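Local coordinates for protein ribose-phosphate pyrophosphokinase (Thermus thermophilus, PDB 7PN0) that catalyses the synthesis of 5-phosphoribosyl 1-diphosphate (PRPP) from ribose 5-phosphate and ATP, transferring the diphosphate group of ATP to the sugar, at residues A[4-9]-A[27-32]; A[39-44]-A[69-74]; A[125-130]-A[245-250]; A[170-175]-A[216-221]. All blocks are in the same frame, centred on the assembly; numbering follows the deposited sequence. Where two conformers were deposited one is given.

Contact 1 of 4, residues A[4-9]-A[27-32]; sequences LIFSGQ and GKSTTL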
loop_
_atom_site.group_PDB
_atom_site.type_symbol
_atom_site.label_atom_id
_atom_site.label_comp_id
_atom_site.label_asym_id
_atom_site.label_seq_id
_atom_site.Cartn_x
_atom_site.Cartn_y
_atom_site.Cartn_z
ATOM N N LEU A 4 26.974 7.610 3.317
ATOM C CA LEU A 4 26.993 7.731 4.780
ATOM C C LEU A 4 26.776 6.355 5.399
ATOM O O LEU A 4 25.822 5.629 5.013
ATOM C CB LEU A 4 25.898 8.696 5.203
ATOM C CG LEU A 4 26.006 10.135 4.671
ATOM C CD1 LEU A 4 24.867 10.974 5.230
ATOM C CD2 LEU A 4 27.329 10.779 5.082
ATOM N N ILE A 5 27.624 5.990 6.352
ATOM C CA ILE A 5 27.524 4.647 6.961
ATOM C C ILE A 5 27.354 4.833 8.462
ATOM O O ILE A 5 28.011 5.732 9.035
ATOM C CB ILE A 5 28.692 3.739 6.519
ATOM C CG1 ILE A 5 28.674 2.395 7.229
ATOM C CG2 ILE A 5 30.051 4.413 6.591
ATOM C CD1 ILE A 5 29.337 1.306 6.422
ATOM N N PHE A 6 26.402 4.090 9.031
ATOM C CA PHE A 6 26.096 4.063 10.479
ATOM C C PHE A 6 26.026 2.628 10.963
ATOM O O PHE A 6 25.911 1.709 10.142
ATOM C CB PHE A 6 24.778 4.783 10.765
ATOM C CG PHE A 6 24.732 6.186 10.220
ATOM C CD1 PHE A 6 24.321 6.434 8.927
ATOM C CD2 PHE A 6 25.074 7.263 11.023
ATOM C CE1 PHE A 6 24.309 7.731 8.429
ATOM C CE2 PHE A 6 25.004 8.550 10.533
ATOM C CZ PHE A 6 24.656 8.784 9.235
ATOM N N SER A 7 26.018 2.451 12.286
ATOM C CA SER A 7 26.055 1.128 12.942
ATOM C C SER A 7 25.032 1.143 14.064
ATOM O O SER A 7 24.894 2.174 14.734
ATOM C CB SER A 7 27.440 0.800 13.444
ATOM O OG SER A 7 27.503 -0.470 14.089
ATOM N N GLY A 8 24.352 0.029 14.251
ATOM C CA GLY A 8 23.695 -0.272 15.524
ATOM C C GLY A 8 24.711 -0.814 16.511
ATOM O O GLY A 8 25.925 -0.642 16.245
ATOM N N GLN A 9 24.254 -1.431 17.606
ATOM C CA GLN A 9 25.137 -1.898 18.717
ATOM C C GLN A 9 25.638 -3.319 18.438
ATOM O O GLN A 9 26.603 -3.744 19.099
ATOM C CB GLN A 9 24.432 -1.841 20.076
ATOM C CG GLN A 9 23.928 -0.452 20.426
ATOM C CD GLN A 9 23.438 -0.334 21.849
ATOM O OE1 GLN A 9 23.374 0.762 22.401
ATOM N NE2 GLN A 9 23.133 -1.461 22.469
ATOM N N GLY A 27 29.551 7.191 10.617
ATOM C CA GLY A 27 28.589 8.229 11.000
ATOM C C GLY A 27 28.268 8.187 12.482
ATOM O O GLY A 27 28.299 7.107 13.071
ATOM N N LYS A 28 27.970 9.338 13.088
ATOM C CA LYS A 28 27.700 9.444 14.537
ATOM C C LYS A 28 26.204 9.220 14.783
ATOM O O LYS A 28 25.361 10.012 14.281
ATOM C CB LYS A 28 28.182 10.792 15.095
ATOM C CG LYS A 28 29.698 10.918 15.200
ATOM C CD LYS A 28 30.196 12.343 15.521
ATOM C CE LYS A 28 30.901 13.044 14.362
ATOM N NZ LYS A 28 29.952 13.634 13.370
ATOM N N SER A 29 25.865 8.179 15.525
ATOM C CA SER A 29 24.464 7.978 15.980
ATOM C C SER A 29 24.476 7.448 17.397
ATOM O O SER A 29 25.406 6.678 17.717
ATOM C CB SER A 29 23.713 7.039 15.077
ATOM O OG SER A 29 24.408 5.814 14.946
ATOM N N THR A 30 23.486 7.822 18.202
ATOM C CA THR A 30 23.407 7.265 19.570
ATOM C C THR A 30 22.148 6.431 19.716
ATOM O O THR A 30 21.072 6.774 19.132
ATOM C CB THR A 30 23.657 8.264 20.707
ATOM O OG1 THR A 30 22.503 8.405 21.534
ATOM C CG2 THR A 30 24.147 9.590 20.215
ATOM N N THR A 31 22.337 5.328 20.420
ATOM C CA THR A 31 21.244 4.471 20.871
ATOM C C THR A 31 21.313 4.413 22.401
ATOM O O THR A 31 22.412 4.132 22.931
ATOM C CB THR A 31 21.322 3.107 20.182
ATOM O OG1 THR A 31 21.200 3.267 18.759
ATOM C CG2 THR A 31 20.262 2.180 20.759
ATOM N N LEU A 32 20.220 4.774 23.045
ATOM C CA LEU A 32 20.022 4.782 24.522
ATOM C C LEU A 32 18.974 3.714 24.800
ATOM O O LEU A 32 18.046 3.539 23.989
ATOM C CB LEU A 32 19.511 6.159 25.009
ATOM C CG LEU A 32 20.308 7.415 24.610
ATOM C CD1 LEU A 32 19.761 8.656 25.281
ATOM C CD2 LEU A 32 21.792 7.283 24.918
HETATM O O HOH W 1 26.594 4.965 13.786
#
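Gly27 meets strand 4-7 twice over: its N donates to Ile5 O at 2.6 Å, and its CA lies 3.6 Å from Phe6 CE2. Glycine suits this place because, without a side chain, it lets the phenyl ring and the backbone of strand 4-7 come so close on one side. Phe6 meets Gly27 obliquely, CD2 and CE2 doing the touching, and its CD2 comes within 4.2 Å of Ser29 OG. Further along, the two segments part, and a water fills the role of a backbone partner. It accepts from Ser7 N at 3.0 Å, donates to Gly27 O at 2.8 Å, and is also bonded to Ser29 OG, 2.6 Å away. The serine reaches it because chi1 of 55° sets OG between the backbone N and the carbonyl carbon, on the side facing strand 4-7. In the next shell, the ring of Tyr43 meets Phe6 edge-to-face and Ile5 packs on helix 12-21, while Glu68 bonds both Thr31 OG1 and Gln9 N. Strand 3-7 is an edge strand, within this chain, of the N-terminal phosphoribosyltransferase-like domain's parallel sheet. Against it the contact seats hairpin 29-33/39-43, which probably corresponds to the flag of PRPP synthases.

Contact 2 of 4, residues A[39-44]-A[69-74]; sequences LFVRYE and LLMMVD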
loop_
_atom_site.group_PDB
_atom_site.type_symbol
_atom_site.label_atom_id
_atom_site.label_comp_id
_atom_site.label_asym_id
_atom_site.label_seq_id
_atom_site.Cartn_x
_atom_site.Cartn_y
_atom_site.Cartn_z
ATOM N N LEU A 39 13.864 1.778 23.745
ATOM C CA LEU A 39 15.013 2.252 22.960
ATOM C C LEU A 39 14.747 3.664 22.422
ATOM O O LEU A 39 13.574 4.097 22.317
ATOM C CB LEU A 39 15.251 1.318 21.771
ATOM C CG LEU A 39 16.318 0.241 21.859
ATOM C CD1 LEU A 39 16.871 0.018 23.238
ATOM C CD2 LEU A 39 15.903 -1.023 21.162
ATOM N N PHE A 40 15.844 4.317 22.120
ATOM C CA PHE A 40 15.905 5.686 21.563
ATOM C C PHE A 40 17.099 5.755 20.627
ATOM O O PHE A 40 18.219 5.413 21.039
ATOM C CB PHE A 40 16.002 6.701 22.701
ATOM C CG PHE A 40 16.174 8.128 22.225
ATOM C CD1 PHE A 40 15.079 8.917 21.934
ATOM C CD2 PHE A 40 17.433 8.688 22.111
ATOM C CE1 PHE A 40 15.236 10.230 21.505
ATOM C CE2 PHE A 40 17.588 10.006 21.705
ATOM C CZ PHE A 40 16.490 10.765 21.394
ATOM N N VAL A 41 16.889 6.226 19.399
ATOM C CA VAL A 41 17.996 6.417 18.424
ATOM C C VAL A 41 18.034 7.895 18.036
ATOM O O VAL A 41 16.976 8.564 18.047
ATOM C CB VAL A 41 17.862 5.509 17.190
ATOM C CG1 VAL A 41 17.804 4.032 17.604
ATOM C CG2 VAL A 41 16.698 5.915 16.334
ATOM N N ARG A 42 19.207 8.397 17.676
ATOM C CA ARG A 42 19.358 9.786 17.208
ATOM C C ARG A 42 20.611 9.896 16.335
ATOM O O ARG A 42 21.672 9.524 16.778
ATOM C CB ARG A 42 19.398 10.732 18.423
ATOM C CG ARG A 42 19.357 12.217 18.046
ATOM C CD ARG A 42 19.500 13.174 19.238
ATOM N NE ARG A 42 20.769 12.961 19.946
ATOM C CZ ARG A 42 20.928 12.744 21.260
ATOM N NH1 ARG A 42 22.141 12.557 21.742
ATOM N NH2 ARG A 42 19.899 12.713 22.098
ATOM N N TYR A 43 20.483 10.489 15.151
ATOM C CA TYR A 43 21.638 10.835 14.289
ATOM C C TYR A 43 22.121 12.220 14.716
ATOM O O TYR A 43 21.324 13.170 14.807
ATOM C CB TYR A 43 21.286 10.813 12.808
ATOM C CG TYR A 43 20.902 9.447 12.295
ATOM C CD1 TYR A 43 21.864 8.498 11.985
ATOM C CD2 TYR A 43 19.562 9.092 12.148
ATOM C CE1 TYR A 43 21.516 7.248 11.503
ATOM C CE2 TYR A 43 19.194 7.848 11.647
ATOM C CZ TYR A 43 20.175 6.905 11.380
ATOM O OH TYR A 43 19.863 5.671 10.887
ATOM N N GLU A 44 23.391 12.298 15.039
ATOM C CA GLU A 44 23.971 13.518 15.662
ATOM C C GLU A 44 24.148 14.606 14.616
ATOM O O GLU A 44 24.140 15.814 15.022
ATOM C CB GLU A 44 25.289 13.162 16.344
ATOM C CG GLU A 44 25.064 12.151 17.462
ATOM C CD GLU A 44 24.063 12.547 18.541
ATOM O OE1 GLU A 44 23.485 13.681 18.495
ATOM O OE2 GLU A 44 23.894 11.742 19.467
ATOM N N LEU A 69 17.558 -1.469 14.555
ATOM C CA LEU A 69 17.656 -1.360 13.078
ATOM C C LEU A 69 16.372 -0.711 12.532
ATOM O O LEU A 69 16.505 0.241 11.693
ATOM C CB LEU A 69 17.874 -2.750 12.450
ATOM C CG LEU A 69 17.973 -2.820 10.914
ATOM C CD1 LEU A 69 19.048 -1.912 10.337
ATOM C CD2 LEU A 69 18.209 -4.254 10.472
ATOM N N LEU A 70 15.191 -1.227 12.892
ATOM C CA LEU A 70 13.891 -0.663 12.420
ATOM C C LEU A 70 13.845 0.842 12.748
ATOM O O LEU A 70 13.501 1.673 11.862
ATOM C CB LEU A 70 12.763 -1.432 13.084
ATOM C CG LEU A 70 12.615 -2.886 12.654
ATOM C CD1 LEU A 70 11.469 -3.545 13.380
ATOM C CD2 LEU A 70 12.405 -2.975 11.148
ATOM N N MET A 71 14.195 1.212 13.989
ATOM C CA MET A 71 14.165 2.629 14.441
ATOM C C MET A 71 15.231 3.478 13.701
ATOM O O MET A 71 14.925 4.603 13.318
ATOM C CB MET A 71 14.410 2.683 15.946
ATOM C CG MET A 71 13.292 2.182 16.713
ATOM S SD MET A 71 13.657 2.179 18.473
ATOM C CE MET A 71 13.679 3.933 18.796
ATOM N N MET A 72 16.428 2.948 13.422
ATOM C CA MET A 72 17.467 3.721 12.673
ATOM C C MET A 72 17.050 3.911 11.215
ATOM O O MET A 72 17.257 4.984 10.670
ATOM C CB MET A 72 18.819 3.023 12.771
ATOM C CG MET A 72 19.412 3.145 14.135
ATOM S SD MET A 72 21.070 2.447 14.228
ATOM C CE MET A 72 21.946 3.691 13.306
ATOM N N VAL A 73 16.401 2.914 10.611
ATOM C CA VAL A 73 15.882 3.027 9.226
ATOM C C VAL A 73 14.770 4.069 9.205
ATOM O O VAL A 73 14.806 5.037 8.335
ATOM C CB VAL A 73 15.392 1.651 8.749
ATOM C CG1 VAL A 73 14.460 1.810 7.571
ATOM C CG2 VAL A 73 16.568 0.757 8.439
ATOM N N ASP A 74 13.838 3.937 10.140
ATOM C CA ASP A 74 12.720 4.906 10.302
ATOM C C ASP A 74 13.223 6.360 10.448
ATOM O O ASP A 74 12.721 7.286 9.752
ATOM C CB ASP A 74 11.820 4.486 11.447
ATOM C CG ASP A 74 10.674 5.447 11.620
ATOM O OD1 ASP A 74 9.831 5.574 10.660
ATOM O OD2 ASP A 74 10.656 6.075 12.673
#
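Met71 and Met72 both run extended from CA as far as SD and then bend at chi3, 70° and 72° respectively, and these bends fold their methyl groups against strand 39-43. Met71 thereby brings CE to 3.5 Å from Leu39 O, with its SD 3.8 Å from Leu39 CB. Met72 CE comes within 4.0 Å of Tyr43 CE1, out of the ring plane. Val41 packs on the inner parts of both methionines: CG1 on Met72 CG at 3.9 Å and also on Met71 CB, CG2 on Met71 O at 3.7 Å. A compact, branched residue fits the strand here, where the backbones come nearest, while long, flexible methionines can follow the strand's surface from Leu39 to Tyr43.

One polar bond crosses this apolar surface. Tyr43 OH donates to Met72 O at 2.7 Å; the oxygen lies at the ring's edge and is approached from above its carbonyl plane, so the phenol's single polar atom is satisfied within a buried setting. The axes of strand and helix pass 8.4 Å apart at 36°. On the strand's other face Arg42 NE bonds Glu44 OE1 at 3.2 Å, and Phe40 and Arg42 pack on Ile104 of a neighbouring subunit. Tyr93 OH of that subunit bonds Leu39 N. Helix 62-78 is the link of the right-handed beta-alpha-beta crossover between strands 51-55 and 83-88, and this hairpin lies on it, reaching to an ADP site at the subunit interface, as is characteristic of PRPP synthases.

Contact 3 of 4, residues A[125-130]-A[245-250]; sequences TMTLHS and AATHGV. With ADP (adenosine-5'-diphosphate), chain C; SO4 (sulfate ion), chain F.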
loop_
_atom_site.group_PDB
_atom_site.type_symbol
_atom_site.label_atom_id
_atom_site.label_comp_id
_atom_site.label_asym_id
_atom_site.label_seq_id
_atom_site.Cartn_x
_atom_site.Cartn_y
_atom_site.Cartn_z
ATOM N N THR A 125 23.232 -8.288 2.317
ATOM C CA THR A 125 23.374 -9.377 3.300
ATOM C C THR A 125 24.364 -10.392 2.757
ATOM O O THR A 125 24.750 -10.297 1.606
ATOM C CB THR A 125 22.005 -9.950 3.698
ATOM O OG1 THR A 125 22.136 -10.869 4.775
ATOM C CG2 THR A 125 21.272 -10.655 2.580
ATOM N N MET A 126 24.650 -11.412 3.548
ATOM C CA MET A 126 25.628 -12.447 3.138
ATOM C C MET A 126 25.116 -13.799 3.615
ATOM O O MET A 126 24.598 -13.880 4.720
ATOM C CB MET A 126 27.022 -12.164 3.687
ATOM C CG MET A 126 28.023 -13.283 3.431
ATOM S SD MET A 126 29.697 -12.818 4.018
ATOM C CE MET A 126 30.263 -11.826 2.649
ATOM N N THR A 127 25.301 -14.811 2.799
ATOM C CA THR A 127 24.983 -16.210 3.157
ATOM C C THR A 127 23.631 -16.295 3.890
ATOM O O THR A 127 23.575 -16.734 5.079
ATOM C CB THR A 127 26.136 -16.854 3.933
ATOM O OG1 THR A 127 27.378 -16.629 3.253
ATOM C CG2 THR A 127 25.895 -18.339 4.110
ATOM N N LEU A 128 22.529 -16.044 3.190
ATOM C CA LEU A 128 21.172 -16.363 3.727
ATOM C C LEU A 128 21.063 -17.859 3.973
ATOM O O LEU A 128 21.629 -18.634 3.200
ATOM C CB LEU A 128 20.102 -15.924 2.750
ATOM C CG LEU A 128 19.967 -14.419 2.659
ATOM C CD1 LEU A 128 19.103 -14.064 1.481
ATOM C CD2 LEU A 128 19.408 -13.850 3.956
ATOM N N HIS A 129 20.420 -18.238 5.064
ATOM C CA HIS A 129 20.239 -19.654 5.463
ATOM C C HIS A 129 19.629 -20.451 4.310
ATOM O O HIS A 129 20.075 -21.578 4.050
ATOM C CB HIS A 129 19.354 -19.738 6.703
ATOM C CG HIS A 129 19.060 -21.155 7.057
ATOM N ND1 HIS A 129 20.059 -22.009 7.544
ATOM C CD2 HIS A 129 17.932 -21.896 6.923
ATOM C CE1 HIS A 129 19.518 -23.206 7.735
ATOM N NE2 HIS A 129 18.217 -23.159 7.384
ATOM N N SER A 130 18.645 -19.878 3.621
ATOM C CA SER A 130 18.086 -20.485 2.394
ATOM C C SER A 130 17.989 -19.409 1.328
ATOM O O SER A 130 17.658 -18.269 1.631
ATOM C CB SER A 130 16.792 -21.183 2.662
ATOM O OG SER A 130 15.697 -20.260 2.855
ATOM N N ALA A 245 34.662 -24.643 8.511
ATOM C CA ALA A 245 34.443 -23.213 8.269
ATOM C C ALA A 245 32.955 -22.961 8.092
ATOM O O ALA A 245 32.207 -23.896 7.739
ATOM C CB ALA A 245 35.256 -22.765 7.089
ATOM N N ALA A 246 32.547 -21.734 8.349
ATOM C CA ALA A 246 31.162 -21.275 8.135
ATOM C C ALA A 246 31.223 -19.798 7.809
ATOM O O ALA A 246 32.260 -19.157 8.149
ATOM C CB ALA A 246 30.305 -21.529 9.358
ATOM N N THR A 247 30.144 -19.251 7.267
ATOM C CA THR A 247 30.040 -17.777 7.142
ATOM C C THR A 247 29.833 -17.151 8.520
ATOM O O THR A 247 30.635 -16.253 8.929
ATOM C CB THR A 247 28.961 -17.343 6.150
ATOM O OG1 THR A 247 29.267 -17.916 4.867
ATOM C CG2 THR A 247 28.931 -15.843 6.101
ATOM N N HIS A 248 28.790 -17.584 9.218
ATOM C CA HIS A 248 28.297 -16.919 10.440
ATOM C C HIS A 248 28.754 -17.710 11.662
ATOM O O HIS A 248 28.275 -18.867 11.866
ATOM C CB HIS A 248 26.775 -16.779 10.385
ATOM C CG HIS A 248 26.274 -16.197 9.102
ATOM N ND1 HIS A 248 26.571 -14.904 8.722
ATOM C CD2 HIS A 248 25.430 -16.693 8.168
ATOM C CE1 HIS A 248 25.976 -14.642 7.574
ATOM N NE2 HIS A 248 25.283 -15.724 7.191
ATOM N N GLY A 249 29.644 -17.095 12.428
ATOM C CA GLY A 249 30.185 -17.639 13.678
ATOM C C GLY A 249 29.354 -17.113 14.804
ATOM O O GLY A 249 29.734 -16.095 15.431
ATOM N N VAL A 250 28.203 -17.750 15.010
ATOM C CA VAL A 250 27.210 -17.248 15.980
ATOM C C VAL A 250 27.657 -17.687 17.399
ATOM O O VAL A 250 27.706 -16.828 18.305
ATOM C CB VAL A 250 25.801 -17.712 15.592
ATOM C CG1 VAL A 250 24.787 -17.089 16.521
ATOM C CG2 VAL A 250 25.484 -17.435 14.124
HETATM P PB ADP C . 17.223 -26.360 8.358
HETATM O O1B ADP C . 17.915 -26.547 7.001
HETATM O O2B ADP C . 16.563 -25.007 8.491
HETATM O O3B ADP C . 18.029 -26.740 9.585
HETATM P PA ADP C . 14.786 -27.339 9.174
HETATM O O1A ADP C . 13.949 -26.214 8.646
HETATM O O2A ADP C . 14.162 -28.689 9.289
HETATM O O3A ADP C . 16.088 -27.481 8.276
HETATM O "O5'" ADP C . 15.479 -26.905 10.579
HETATM C "C5'" ADP C . 14.977 -25.761 11.334
HETATM C "C4'" ADP C . 14.998 -26.037 12.826
HETATM O "O4'" ADP C . 15.487 -24.840 13.501
HETATM C "C3'" ADP C . 13.640 -26.332 13.486
HETATM O "O3'" ADP C . 12.639 -26.823 12.599
HETATM C "C2'" ADP C . 13.155 -24.931 13.841
HETATM O "O2'" ADP C . 12.244 -24.981 14.905
HETATM C "C1'" ADP C . 14.451 -24.211 14.207
HETATM N N9 ADP C . 14.440 -22.789 13.861
HETATM C C8 ADP C . 13.515 -22.106 13.093
HETATM N N7 ADP C . 13.755 -20.814 13.001
HETATM C C5 ADP C . 14.897 -20.635 13.767
HETATM C C6 ADP C . 15.655 -19.497 14.084
HETATM N N6 ADP C . 15.371 -18.286 13.606
HETATM N N1 ADP C . 16.747 -19.649 14.885
HETATM C C2 ADP C . 17.035 -20.883 15.320
HETATM N N3 ADP C . 16.403 -22.026 15.071
HETATM C C4 ADP C . 15.321 -21.840 14.302
HETATM S S SO4 F . 27.088 -18.717 0.179
HETATM O O1 SO4 F . 27.171 -18.350 -1.213
HETATM O O2 SO4 F . 27.868 -17.759 0.936
HETATM O O3 SO4 F . 27.649 -20.073 0.391
HETATM O O4 SO4 F . 25.736 -18.658 0.619
#
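Thr127 and His248 form the tight part of the contact: His248 NE2 donates to Thr127 O at 2.9 Å, with an N-H...O angle of 155° and the oxygen in the ring plane. A weak second bond runs from the same nitrogen to Met126 O, 3.2 Å away. Histidine suits the place because it can use both nitrogens; ND1 is paired with Thr272 OG1, which fixes the turn of the ring. Thr127 OG1 and Thr247 OG1 meet tip to tip, 2.8 Å apart. Met126 SD rests 3.8 Å from Thr247 CG2, an apolar contact that a threonine methyl can offer beside its hydroxyl. Thr127 OG1 is gripped further by donating to sulfate O2 at 2.6 Å, an anion also held by Ser145, Ala146 and Arg175. Here the C-terminal ends of strands 122-126 and 241-246 come together, each from a parallel region of its own sheet, so the contact joins the two phosphoribosyltransferase-like domains at their strand ends, where this family places its binding loops. The loose side lies farther along the loop, away from the sulfate: His129, partly exposed, makes no contact with 245-250 but gives NE2 to ADP O2B at 2.7 Å, while Asp219 holds its ND1.

Contact 4 of 4, residues A[170-175]-A[216-221]; sequences AGDLKR and IVDDEI. With SO4 (sulfate ion), chain F.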
loop_
_atom_site.group_PDB
_atom_site.type_symbol
_atom_site.label_atom_id
_atom_site.label_comp_id
_atom_site.label_asym_id
_atom_site.label_seq_id
_atom_site.Cartn_x
_atom_site.Cartn_y
_atom_site.Cartn_z
ATOM N N ALA A 170 22.423 -34.097 3.821
ATOM C CA ALA A 170 22.003 -33.905 2.417
ATOM C C ALA A 170 21.974 -32.415 2.087
ATOM O O ALA A 170 22.443 -32.087 0.994
ATOM C CB ALA A 170 20.635 -34.519 2.155
ATOM N N GLY A 171 21.443 -31.569 2.990
ATOM C CA GLY A 171 21.286 -30.116 2.777
ATOM C C GLY A 171 22.615 -29.390 2.570
ATOM O O GLY A 171 22.574 -28.257 2.062
ATOM N N ASP A 172 23.749 -30.028 2.907
ATOM C CA ASP A 172 25.105 -29.408 2.936
ATOM C C ASP A 172 25.854 -29.700 1.631
ATOM O O ASP A 172 26.893 -29.058 1.400
ATOM C CB ASP A 172 25.916 -29.898 4.142
ATOM C CG ASP A 172 25.478 -29.340 5.491
ATOM O OD1 ASP A 172 24.592 -28.435 5.508
ATOM O OD2 ASP A 172 26.002 -29.837 6.538
ATOM N N LEU A 173 25.303 -30.562 0.764
ATOM C CA LEU A 173 25.968 -31.046 -0.470
ATOM C C LEU A 173 26.229 -29.894 -1.454
ATOM O O LEU A 173 27.294 -29.876 -2.098
ATOM C CB LEU A 173 25.058 -32.113 -1.094
ATOM C CG LEU A 173 25.603 -33.525 -1.315
ATOM C CD1 LEU A 173 26.956 -33.790 -0.704
ATOM C CD2 LEU A 173 24.598 -34.563 -0.835
ATOM N N LYS A 174 25.291 -28.965 -1.612
ATOM C CA LYS A 174 25.417 -27.898 -2.639
ATOM C C LYS A 174 26.582 -26.955 -2.279
ATOM O O LYS A 174 27.438 -26.646 -3.177
ATOM C CB LYS A 174 24.101 -27.129 -2.746
ATOM C CG LYS A 174 24.053 -26.121 -3.885
ATOM C CD LYS A 174 22.877 -25.148 -3.812
ATOM C CE LYS A 174 21.543 -25.814 -3.517
ATOM N NZ LYS A 174 21.085 -26.661 -4.648
ATOM N N ARG A 175 26.617 -26.496 -1.027
ATOM C CA ARG A 175 27.664 -25.561 -0.529
ATOM C C ARG A 175 29.008 -26.309 -0.484
ATOM O O ARG A 175 30.044 -25.747 -0.929
ATOM C CB ARG A 175 27.256 -24.938 0.806
ATOM C CG ARG A 175 28.304 -23.973 1.349
ATOM C CD ARG A 175 27.781 -23.120 2.510
ATOM N NE ARG A 175 26.794 -22.130 2.106
ATOM C CZ ARG A 175 25.477 -22.178 2.321
ATOM N NH1 ARG A 175 24.732 -21.181 1.872
ATOM N NH2 ARG A 175 24.885 -23.207 2.928
ATOM N N ILE A 216 35.002 -29.413 6.274
ATOM C CA ILE A 216 33.512 -29.247 6.330
ATOM C C ILE A 216 33.160 -27.765 6.286
ATOM O O ILE A 216 33.914 -26.908 6.834
ATOM C CB ILE A 216 32.881 -29.996 7.502
ATOM C CG1 ILE A 216 33.232 -29.380 8.856
ATOM C CG2 ILE A 216 33.250 -31.476 7.412
ATOM C CD1 ILE A 216 32.689 -30.121 10.052
ATOM N N VAL A 217 32.029 -27.444 5.659
ATOM C CA VAL A 217 31.639 -26.016 5.509
ATOM C C VAL A 217 30.150 -25.945 5.798
ATOM O O VAL A 217 29.406 -26.890 5.395
ATOM C CB VAL A 217 32.047 -25.458 4.139
ATOM C CG1 VAL A 217 31.420 -26.240 2.976
ATOM C CG2 VAL A 217 31.760 -23.969 4.030
ATOM N N ASP A 218 29.737 -24.896 6.493
ATOM C CA ASP A 218 28.297 -24.662 6.732
ATOM C C ASP A 218 27.971 -23.186 6.516
ATOM O O ASP A 218 28.902 -22.364 6.435
ATOM C CB ASP A 218 27.886 -25.154 8.117
ATOM C CG ASP A 218 26.436 -25.638 8.169
ATOM O OD1 ASP A 218 25.807 -25.751 7.084
ATOM O OD2 ASP A 218 25.950 -25.916 9.281
ATOM N N ASP A 219 26.686 -22.845 6.460
ATOM C CA ASP A 219 26.302 -21.408 6.417
ATOM C C ASP A 219 26.633 -20.790 7.780
ATOM O O ASP A 219 27.088 -19.617 7.854
ATOM C CB ASP A 219 24.830 -21.228 6.014
ATOM C CG ASP A 219 23.825 -21.891 6.940
ATOM O OD1 ASP A 219 24.052 -23.064 7.295
ATOM O OD2 ASP A 219 22.802 -21.234 7.320
ATOM N N GLU A 220 26.363 -21.508 8.863
ATOM C CA GLU A 220 26.543 -20.926 10.197
ATOM C C GLU A 220 26.940 -22.020 11.183
ATOM O O GLU A 220 26.734 -23.160 10.908
ATOM C CB GLU A 220 25.285 -20.225 10.706
ATOM C CG GLU A 220 24.059 -21.101 10.803
ATOM C CD GLU A 220 22.944 -20.421 11.559
ATOM O OE1 GLU A 220 22.576 -20.939 12.648
ATOM O OE2 GLU A 220 22.435 -19.371 11.065
ATOM N N ILE A 221 27.584 -21.586 12.255
ATOM C CA ILE A 221 27.813 -22.374 13.490
ATOM C C ILE A 221 27.128 -21.607 14.614
ATOM O O ILE A 221 27.542 -20.457 14.911
ATOM C CB ILE A 221 29.312 -22.570 13.722
ATOM C CG1 ILE A 221 29.967 -23.311 12.557
ATOM C CG2 ILE A 221 29.551 -23.279 15.033
ATOM C CD1 ILE A 221 31.425 -22.970 12.380
HETATM S S SO4 F . 27.088 -18.717 0.179
HETATM O O1 SO4 F . 27.171 -18.350 -1.213
HETATM O O2 SO4 F . 27.868 -17.759 0.936
HETATM O O3 SO4 F . 27.649 -20.073 0.391
HETATM O O4 SO4 F . 25.736 -18.658 0.619
HETATM O O HOH W 2 27.693 -27.289 3.324
HETATM O O HOH W 3 28.620 -29.083 6.648
HETATM O O HOH W 4 25.701 -25.687 3.859
#
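Val217 opens the contact by resting CG1 against Arg175, 4.2 Å from its CG, the two side chains crossing nearly at right angles; a branched apolar residue suits a strand backing the aliphatic part of the arginine. Its carbonyl faces two waters, one 2.7 Å from both Val217 O and Asp172 O, the other between Val217 O and Asp172 OD2, which probably bridge the strand to Asp172. At Asp218 the carboxylate swings back toward the helix, and its OD1 lies 3.3 Å from Asp172 OD1, two acceptors with their planes 65° apart. A further water accepts from Arg175 NH2 at 2.8 Å and lies 3.2 Å from Asp218 OD1. Asp219 lays CB over one face of the guanidinium, 3.7 Å from Arg175 NH2, while its OD2 is bonded to His129 ND1. The guanidinium edge is shared by that water, on NH2, and the sulfate: NE donates to O3 at 2.8 Å and NH1 to O4 at 3.0 Å, both nearly straight. This acidic segment resembles the PRPP-binding motif of phosphoribosyltransferases. The close pair of Asp172 and Asp218 oxygens, with Arg175 and water beside them, is consistent with a polar cleft for phosphate groups and probably cations.

In the fold
Contacts 1 and 2 share the hairpin of strands 29-33 and 39-43, their centres 8 Å apart. Contact 1 is partly buried and bound through backbone and water, whereas contact 2 is buried and mostly apolar, with its outer face against a neighbouring subunit. Contacts 3 and 4, with centres 10 Å apart, are likewise neighbours: strands 213-218 and 241-246 run side by side, as do 220-221 and 248-249, and both contacts touch one sulfate. Contact 3, near the chain's centre, is buried; it pairs two hydroxyls and sets an imidazole against backbone carbonyls. Contact 4, partly buried, relies on charge and water. Contacts 1 and 4 lie on opposite sides of the chain's centre, about 33 Å apart between centres.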